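Local coordinates for acetyl-CoA hydrolase/transferase family protein (Porphyromonas gingivalis, PDB 2NVV) that binds zinc and probably hydrolyses acetyl-CoA or transfers its CoA to another carboxylate, through a glutamyl-CoA thioester intermediate expected for its family, at residues Leu105-Leu108 and Ala109-Arg113; Asn374-Gly377 and Gly378-Asp381. All coordinates share one frame; numbering follows the deposited sequence.

Contact 1. Residues Leu105-Leu108 and Ala109-Arg113; sequences LSTL and AQDLR
Asp111 and Leu112 each sit one helical turn beyond a partner, Thr107 and Leu108, and these two i to i+4 pairs build the opening turn of helix 108-113. The helix belongs to the crossover from edge strand 99-100 to strand 122-127 in the seven-stranded parallel sheet of the N-terminal domain.

The backbone evidence is the bond from Asp111 N to Thr107 O, 3.1 Å long with an N-H...O angle of 156°. The equivalent bond from Leu112 N to Leu108 O, 3.0 Å, is weak because it is bent to 130°.

On one side of this turn lie the leucines, whose branches meet at a slant: CG of Leu108 is 3.9 Å from CD1 of Leu112. Leu108 carries CG opposite its own backbone N (chi1 -179°), which sets the isobutyl group beside the next turn. Leu112 also packs on Leu151 of helix 145-151, which brings that helix against this side of the turn.

The other side is polar. Gln110 CG lies 3.4 Å from Thr107 O; beyond CG the chain runs extended and its amide turns to Asp111. Gln110 NE2 donates to Asp111 OD1 over 3.2 Å, with the acceptor close to the amide plane, a bond that restrains the rotation of both end groups. OE1 of the same amide accepts from Arg182 and, weakly, from Arg343 of the second subunit. The Thr107 hydroxyl is engaged with His104 O, while its CB stands 4.2 Å from Asp111 OD2.

Arg113 makes salt bridges to Asp178, Glu175 and Glu334, and its guanidinium lies flat against the helix, with Gln110 CA 3.7 Å above the centre of its plane.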
loop_
_atom_site.group_PDB
_atom_site.type_symbol
_atom_site.label_atom_id
_atom_site.label_comp_id
_atom_site.label_asym_id
_atom_site.label_seq_id
_atom_site.Cartn_x
_atom_site.Cartn_y
_atom_site.Cartn_z
ATOM N N LEU A 105 0.859 -10.889 -1.519
ATOM C CA LEU A 105 1.290 -12.153 -0.934
ATOM C C LEU A 105 1.362 -12.224 0.589
ATOM O O LEU A 105 0.964 -13.217 1.187
ATOM C CB LEU A 105 2.631 -12.570 -1.547
ATOM C CG LEU A 105 2.591 -12.761 -3.065
ATOM C CD1 LEU A 105 3.890 -13.396 -3.532
ATOM C CD2 LEU A 105 1.392 -13.629 -3.459
ATOM N N SER A 106 1.844 -11.173 1.231
ATOM C CA SER A 106 1.963 -11.196 2.690
ATOM C C SER A 106 0.642 -11.301 3.450
ATOM O O SER A 106 0.640 -11.588 4.645
ATOM C CB SER A 106 2.692 -9.939 3.180
ATOM O OG SER A 106 1.845 -8.808 3.124
ATOM N N THR A 107 -0.481 -11.080 2.770
ATOM C CA THR A 107 -1.780 -11.097 3.442
ATOM C C THR A 107 -2.624 -12.362 3.409
ATOM O O THR A 107 -3.546 -12.481 4.212
ATOM C CB THR A 107 -2.674 -9.954 2.930
ATOM O OG1 THR A 107 -3.053 -10.210 1.572
ATOM C CG2 THR A 107 -1.931 -8.637 2.971
ATOM N N LEU A 108 -2.324 -13.300 2.508
ATOM C CA LEU A 108 -3.118 -14.532 2.385
ATOM C C LEU A 108 -3.199 -15.419 3.632
ATOM O O LEU A 108 -4.268 -15.938 3.969
ATOM C CB LEU A 108 -2.621 -15.374 1.203
ATOM C CG LEU A 108 -3.391 -16.679 0.946
ATOM C CD1 LEU A 108 -4.853 -16.387 0.689
ATOM C CD2 LEU A 108 -2.793 -17.397 -0.238
ATOM N N ALA A 109 -2.068 -15.604 4.304
ATOM C CA ALA A 109 -2.032 -16.429 5.506
ATOM C C ALA A 109 -2.965 -15.949 6.617
ATOM O O ALA A 109 -3.800 -16.713 7.104
ATOM C CB ALA A 109 -0.610 -16.522 6.035
ATOM N N GLN A 110 -2.832 -14.692 7.025
ATOM C CA GLN A 110 -3.677 -14.188 8.093
ATOM C C GLN A 110 -5.134 -14.081 7.692
ATOM O O GLN A 110 -6.023 -14.326 8.507
ATOM C CB GLN A 110 -3.189 -12.824 8.591
ATOM C CG GLN A 110 -3.138 -11.757 7.538
ATOM C CD GLN A 110 -3.073 -10.353 8.126
ATOM O OE1 GLN A 110 -2.315 -10.088 9.057
ATOM N NE2 GLN A 110 -3.861 -9.445 7.570
ATOM N N ASP A 111 -5.387 -13.713 6.443
ATOM C CA ASP A 111 -6.757 -13.570 5.966
ATOM C C ASP A 111 -7.459 -14.911 5.910
ATOM O O ASP A 111 -8.687 -14.983 5.938
ATOM C CB ASP A 111 -6.771 -12.894 4.595
ATOM C CG ASP A 111 -6.530 -11.400 4.687
ATOM O OD1 ASP A 111 -6.117 -10.930 5.766
ATOM O OD2 ASP A 111 -6.750 -10.690 3.682
ATOM N N LEU A 112 -6.667 -15.972 5.813
ATOM C CA LEU A 112 -7.203 -17.322 5.788
ATOM C C LEU A 112 -7.632 -17.618 7.215
ATOM O O LEU A 112 -8.704 -18.156 7.451
ATOM C CB LEU A 112 -6.126 -18.311 5.341
ATOM C CG LEU A 112 -6.099 -18.613 3.839
ATOM C CD1 LEU A 112 -4.816 -19.354 3.465
ATOM C CD2 LEU A 112 -7.337 -19.435 3.480
ATOM N N ARG A 113 -6.780 -17.248 8.166
ATOM C CA ARG A 113 -7.060 -17.458 9.574
ATOM C C ARG A 113 -8.258 -16.623 10.008
ATOM O O ARG A 113 -9.048 -17.061 10.838
ATOM C CB ARG A 113 -5.827 -17.112 10.414
ATOM C CG ARG A 113 -4.604 -17.964 10.097
ATOM C CD ARG A 113 -3.600 -17.932 11.235
ATOM N NE ARG A 113 -3.065 -16.591 11.462
ATOM C CZ ARG A 113 -1.995 -16.087 10.861
ATOM N NH1 ARG A 113 -1.608 -14.851 11.147
ATOM N NH2 ARG A 113 -1.307 -16.818 9.989
#

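Contact 2. Residues Asn374-Gly377 and Gly378-Asp381; sequences NGIG and GSGD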
loop_
_atom_site.group_PDB
_atom_site.type_symbol
_atom_site.label_atom_id
_atom_site.label_comp_id
_atom_site.label_asym_id
_atom_site.label_seq_id
_atom_site.Cartn_x
_atom_site.Cartn_y
_atom_site.Cartn_z
ATOM N N ASN A 374 0.661 -12.372 -14.469
ATOM C CA ASN A 374 0.977 -13.300 -13.389
ATOM C C ASN A 374 0.149 -12.924 -12.159
ATOM O O ASN A 374 -0.724 -13.667 -11.722
ATOM C CB ASN A 374 2.465 -13.225 -13.042
ATOM C CG ASN A 374 3.347 -13.885 -14.082
ATOM O OD1 ASN A 374 4.567 -13.757 -14.041
ATOM N ND2 ASN A 374 2.738 -14.605 -15.011
ATOM N N GLY A 375 0.430 -11.748 -11.613
ATOM C CA GLY A 375 -0.280 -11.273 -10.445
ATOM C C GLY A 375 0.539 -10.166 -9.824
ATOM O O GLY A 375 1.738 -10.056 -10.104
ATOM N N ILE A 376 -0.093 -9.347 -8.981
ATOM C CA ILE A 376 0.614 -8.242 -8.346
ATOM C C ILE A 376 1.773 -8.784 -7.516
ATOM O O ILE A 376 2.778 -8.100 -7.310
ATOM C CB ILE A 376 -0.324 -7.393 -7.451
ATOM C CG1 ILE A 376 0.415 -6.123 -7.012
ATOM C CG2 ILE A 376 -0.766 -8.199 -6.233
ATOM C CD1 ILE A 376 -0.445 -5.108 -6.313
ATOM N N GLY A 377 1.636 -10.027 -7.064
ATOM C CA GLY A 377 2.683 -10.655 -6.275
ATOM C C GLY A 377 2.995 -9.913 -4.993
ATOM O O GLY A 377 2.093 -9.473 -4.282
ATOM N N GLY A 378 4.280 -9.791 -4.682
ATOM C CA GLY A 378 4.693 -9.085 -3.487
ATOM C C GLY A 378 5.233 -7.705 -3.811
ATOM O O GLY A 378 5.794 -7.045 -2.952
ATOM N N SER A 379 5.066 -7.255 -5.051
ATOM C CA SER A 379 5.558 -5.939 -5.446
ATOM C C SER A 379 4.899 -4.836 -4.637
ATOM O O SER A 379 5.513 -3.809 -4.382
ATOM C CB SER A 379 5.332 -5.695 -6.939
ATOM O OG SER A 379 3.964 -5.735 -7.261
ATOM N N GLY A 380 3.646 -5.050 -4.240
ATOM C CA GLY A 380 2.945 -4.071 -3.433
ATOM C C GLY A 380 3.450 -4.104 -1.994
ATOM O O GLY A 380 3.736 -3.055 -1.414
ATOM N N ASP A 381 3.560 -5.298 -1.407
ATOM C CA ASP A 381 4.052 -5.439 -0.031
ATOM C C ASP A 381 5.388 -4.714 0.130
ATOM O O ASP A 381 5.612 -4.012 1.109
ATOM C CB ASP A 381 4.264 -6.917 0.335
ATOM C CG ASP A 381 2.968 -7.714 0.394
ATOM O OD1 ASP A 381 2.023 -7.307 1.098
ATOM O OD2 ASP A 381 2.895 -8.773 -0.260
#
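Ile376 and Ser379 close a type II' beta turn that leads into helix 379-385. Two hydrogen bonds converge on Ile376 O. The hydroxyl supplies the shorter one, Ser379 OG to Ile376 O at 2.6 Å, approaching in the carbonyl plane. Ser379 holds OG on the side flanked by both its N and its C (chi1 61°), which turns the hydroxyl back toward Ile376 O. The backbone bond from Ser379 N to Ile376 O, 3.3 Å, is weak. His414 NE2 adds a weak hydrogen bond to the same hydroxyl.

Backbone shape is the second element. Gly377 takes the positive phi of the turn (60°), and Gly378 follows as the N-cap residue. Gly378 and Asn374 are predicted to bind CoA, and the nearest atoms of Gly378 and the side chain of Glu284, the predicted thioester-forming residue, are about 3 Å apart.

The side chains meet through van der Waals contact of Ile376 CG1 with Ser379 OG, 3.6 Å apart. The Ile376 side chain also packs on His417 of the second subunit, its nearest atom about 5 Å from a bound zinc ion.

The turn thus joins strand 371-372, at the edge of a four-stranded mixed sheet, to helix 379-385, whose chain continues into strand 389-392 of the five-stranded sheet.

Contact 1 comes first along the chain, winding the loop after strand 99-100 into helix 108-113. Contact 2 follows much later, turning the chain from strand 371-372 into helix 379-385. They are in series, neither nested nor crossed; their centres lie 14 Å apart, but the start of contact 1, Leu105 and Ser106, touches Gly377, Gly378 and Asp381 of contact 2. Ser106 OG lies 2.5 Å from Asp381 OD1, probably a hydrogen bond, and Leu105 CG packs 3.5 Å from Gly377 C. Two helix starts, one in each family domain, are thereby joined beside the predicted catalytic Glu284, which Leu105 also touches. Both contacts also reach the second subunit, at Arg343 for contact 1 and Arg384 for contact 2.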